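Local coordinates for molybdopterin converting factor, subunit 1 (Pyrococcus furiosus, PDB 1VJK), which probably serves as the small, ubiquitin-like subunit of molybdopterin synthase, the sulfur carrier in molybdenum cofactor biosynthesis, at residues Glu29-Pro34 with Arg40-Glu45. Residues are numbered along the deposited sequence; the frame is centred on the assembly and turned at random.
Sequences EEIELP and RDLIEE
One methyl of Leu42, CD1, touches both Ile31 and Leu33, a compact example of how one helical leucine can engage two same-side residues of a β-strand. This CD1 lies 3.9 Å from CD1 of Ile31 and 4.0 Å from CD1 of Leu33. The bond from CA to CB of Leu42 does not itself aim at the strand; with CG anti to the backbone N, chi1 173° carries CG toward the strand, and the turn at chi2 then presents CD1 to it. Leu33 crosses this side chain at about a right angle, and its CD1 also rests against CB of Leu42, a further point of contact, whereas Ile31 meets the Leu42 side chain at a slant. Strand alternation explains the choice of partners: Ile31 and Leu33 face the helix, and Glu32 between them turns away.

This strand and helix belong to the ubiquitin-like β-grasp fold of the ThiS/MoaD family, in which a helix packs over a mixed sheet. Strand 28-33 is an outermost strand of that sheet and leads through a short connection into helix 39-49, the two segment axes lying 9.9 Å apart at an angle of 121°. Leu42 extends the apolar layer inward to Val12 and Val14 on the adjoining strand 10-16, while Ile31 also touches Ile46, one turn further along the helix from Leu42.

A second kind of contact uses the aliphatic part of an acidic residue. CG of Glu45 approaches CG2 of Ile31 to 3.7 Å, and its CB lies 4.2 Å from CD2 of Leu33; the side chains of Leu33 and Glu45 lie alongside, pointing opposite ways. The Glu45 chain bends at chi2 (68°), and beyond this bend OE2 forms a salt bridge with NE of Arg49, whose NH1 also pairs with OE1 of Glu29 from the strand.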
loop_
_atom_site.group_PDB
_atom_site.type_symbol
_atom_site.label_atom_id
_atom_site.label_comp_id
_atom_site.label_asym_id
_atom_site.label_seq_id
_atom_site.Cartn_x
_atom_site.Cartn_y
_atom_site.Cartn_z
ATOM N N GLU A 29 0.676 10.013 0.570
ATOM C CA GLU A 29 0.325 10.279 1.950
ATOM C C GLU A 29 1.255 9.552 2.881
ATOM O O GLU A 29 1.715 8.447 2.567
ATOM C CB GLU A 29 -1.186 10.053 2.288
ATOM C CG GLU A 29 -1.549 8.667 2.756
ATOM C CD GLU A 29 -3.050 8.476 2.995
ATOM O OE1 GLU A 29 -3.673 9.126 3.915
ATOM O OE2 GLU A 29 -3.557 7.608 2.300
ATOM N N GLU A 30 1.555 10.170 4.004
ATOM C CA GLU A 30 2.332 9.553 5.050
ATOM C C GLU A 30 1.424 8.814 5.984
ATOM O O GLU A 30 0.435 9.390 6.487
ATOM C CB GLU A 30 3.130 10.599 5.821
ATOM C CG GLU A 30 4.071 11.410 4.958
ATOM C CD GLU A 30 4.888 12.412 5.761
ATOM O OE1 GLU A 30 4.298 13.343 6.406
ATOM O OE2 GLU A 30 6.135 12.286 5.750
ATOM N N ILE A 31 1.749 7.567 6.279
ATOM C CA ILE A 31 0.941 6.767 7.166
ATOM C C ILE A 31 1.784 6.267 8.328
ATOM O O ILE A 31 2.768 5.523 8.145
ATOM C CB ILE A 31 0.276 5.591 6.409
ATOM C CG1 ILE A 31 -0.630 6.138 5.292
ATOM C CG2 ILE A 31 -0.582 4.775 7.401
ATOM C CD1 ILE A 31 -1.540 5.140 4.624
ATOM N N GLU A 32 1.422 6.697 9.525
ATOM C CA GLU A 32 2.066 6.249 10.753
ATOM C C GLU A 32 1.418 4.940 11.201
ATOM O O GLU A 32 0.192 4.842 11.299
ATOM C CB GLU A 32 1.938 7.316 11.831
ATOM C CG GLU A 32 2.699 8.617 11.513
ATOM C CD GLU A 32 2.614 9.688 12.606
ATOM O OE1 GLU A 32 2.188 9.397 13.742
ATOM O OE2 GLU A 32 3.026 10.856 12.356
ATOM N N LEU A 33 2.255 3.935 11.449
ATOM C CA LEU A 33 1.815 2.604 11.802
ATOM C C LEU A 33 2.468 2.195 13.108
ATOM O O LEU A 33 3.544 2.681 13.425
ATOM C CB LEU A 33 2.203 1.607 10.691
ATOM C CG LEU A 33 1.526 1.845 9.351
ATOM C CD1 LEU A 33 2.207 0.983 8.281
ATOM C CD2 LEU A 33 0.039 1.503 9.500
ATOM N N PRO A 34 1.833 1.312 13.887
ATOM C CA PRO A 34 2.440 0.840 15.129
ATOM C C PRO A 34 3.687 0.006 14.880
ATOM O O PRO A 34 3.856 -0.596 13.813
ATOM C CB PRO A 34 1.337 -0.019 15.776
ATOM C CG PRO A 34 0.126 0.236 15.026
ATOM C CD PRO A 34 0.491 0.735 13.663
ATOM N N ARG A 40 0.678 -6.204 5.226
ATOM C CA ARG A 40 -0.760 -6.453 5.347
ATOM C C ARG A 40 -1.467 -5.419 6.261
ATOM O O ARG A 40 -2.638 -5.077 6.028
ATOM C CB ARG A 40 -1.029 -7.897 5.808
ATOM C CG ARG A 40 -0.568 -8.207 7.225
ATOM C CD ARG A 40 -1.045 -9.582 7.685
ATOM N NE ARG A 40 -0.468 -10.715 6.924
ATOM C CZ ARG A 40 -1.102 -11.412 5.992
ATOM N NH1 ARG A 40 -2.354 -11.124 5.620
ATOM N NH2 ARG A 40 -0.467 -12.447 5.430
ATOM N N ASP A 41 -0.761 -4.935 7.290
ATOM C CA ASP A 41 -1.356 -3.934 8.203
ATOM C C ASP A 41 -1.503 -2.623 7.492
ATOM O O ASP A 41 -2.505 -1.923 7.688
ATOM C CB ASP A 41 -0.512 -3.754 9.462
ATOM C CG ASP A 41 -0.222 -5.077 10.172
ATOM O OD1 ASP A 41 -1.136 -5.887 10.381
ATOM O OD2 ASP A 41 0.935 -5.329 10.560
ATOM N N LEU A 42 -0.536 -2.284 6.655
ATOM C CA LEU A 42 -0.640 -1.061 5.859
ATOM C C LEU A 42 -1.818 -1.125 4.880
ATOM O O LEU A 42 -2.577 -0.146 4.763
ATOM C CB LEU A 42 0.664 -0.826 5.101
ATOM C CG LEU A 42 0.640 0.330 4.101
ATOM C CD1 LEU A 42 0.315 1.700 4.806
ATOM C CD2 LEU A 42 1.959 0.376 3.326
ATOM N N ILE A 43 -2.009 -2.272 4.228
ATOM C CA ILE A 43 -3.143 -2.433 3.326
ATOM C C ILE A 43 -4.451 -2.230 4.086
ATOM O O ILE A 43 -5.371 -1.524 3.599
ATOM C CB ILE A 43 -3.085 -3.803 2.646
ATOM C CG1 ILE A 43 -1.926 -3.817 1.660
ATOM C CG2 ILE A 43 -4.430 -4.125 1.934
ATOM C CD1 ILE A 43 -1.597 -5.218 1.050
ATOM N N GLU A 44 -4.567 -2.819 5.289
ATOM C CA GLU A 44 -5.783 -2.582 6.077
ATOM C C GLU A 44 -5.994 -1.133 6.451
ATOM O O GLU A 44 -7.151 -0.662 6.476
ATOM C CB GLU A 44 -5.821 -3.489 7.303
ATOM C CG GLU A 44 -5.957 -4.968 6.933
ATOM C CD GLU A 44 -7.098 -5.256 5.967
ATOM O OE1 GLU A 44 -8.269 -5.031 6.345
ATOM O OE2 GLU A 44 -6.833 -5.695 4.822
ATOM N N GLU A 45 -4.916 -0.418 6.734
ATOM C CA GLU A 45 -5.035 0.988 7.075
ATOM C C GLU A 45 -5.439 1.819 5.857
ATOM O O GLU A 45 -6.232 2.756 6.007
ATOM C CB GLU A 45 -3.729 1.510 7.705
ATOM C CG GLU A 45 -3.725 3.012 8.037
ATOM C CD GLU A 45 -4.659 3.423 9.169
ATOM O OE1 GLU A 45 -5.105 2.558 9.944
ATOM O OE2 GLU A 45 -4.943 4.637 9.299
#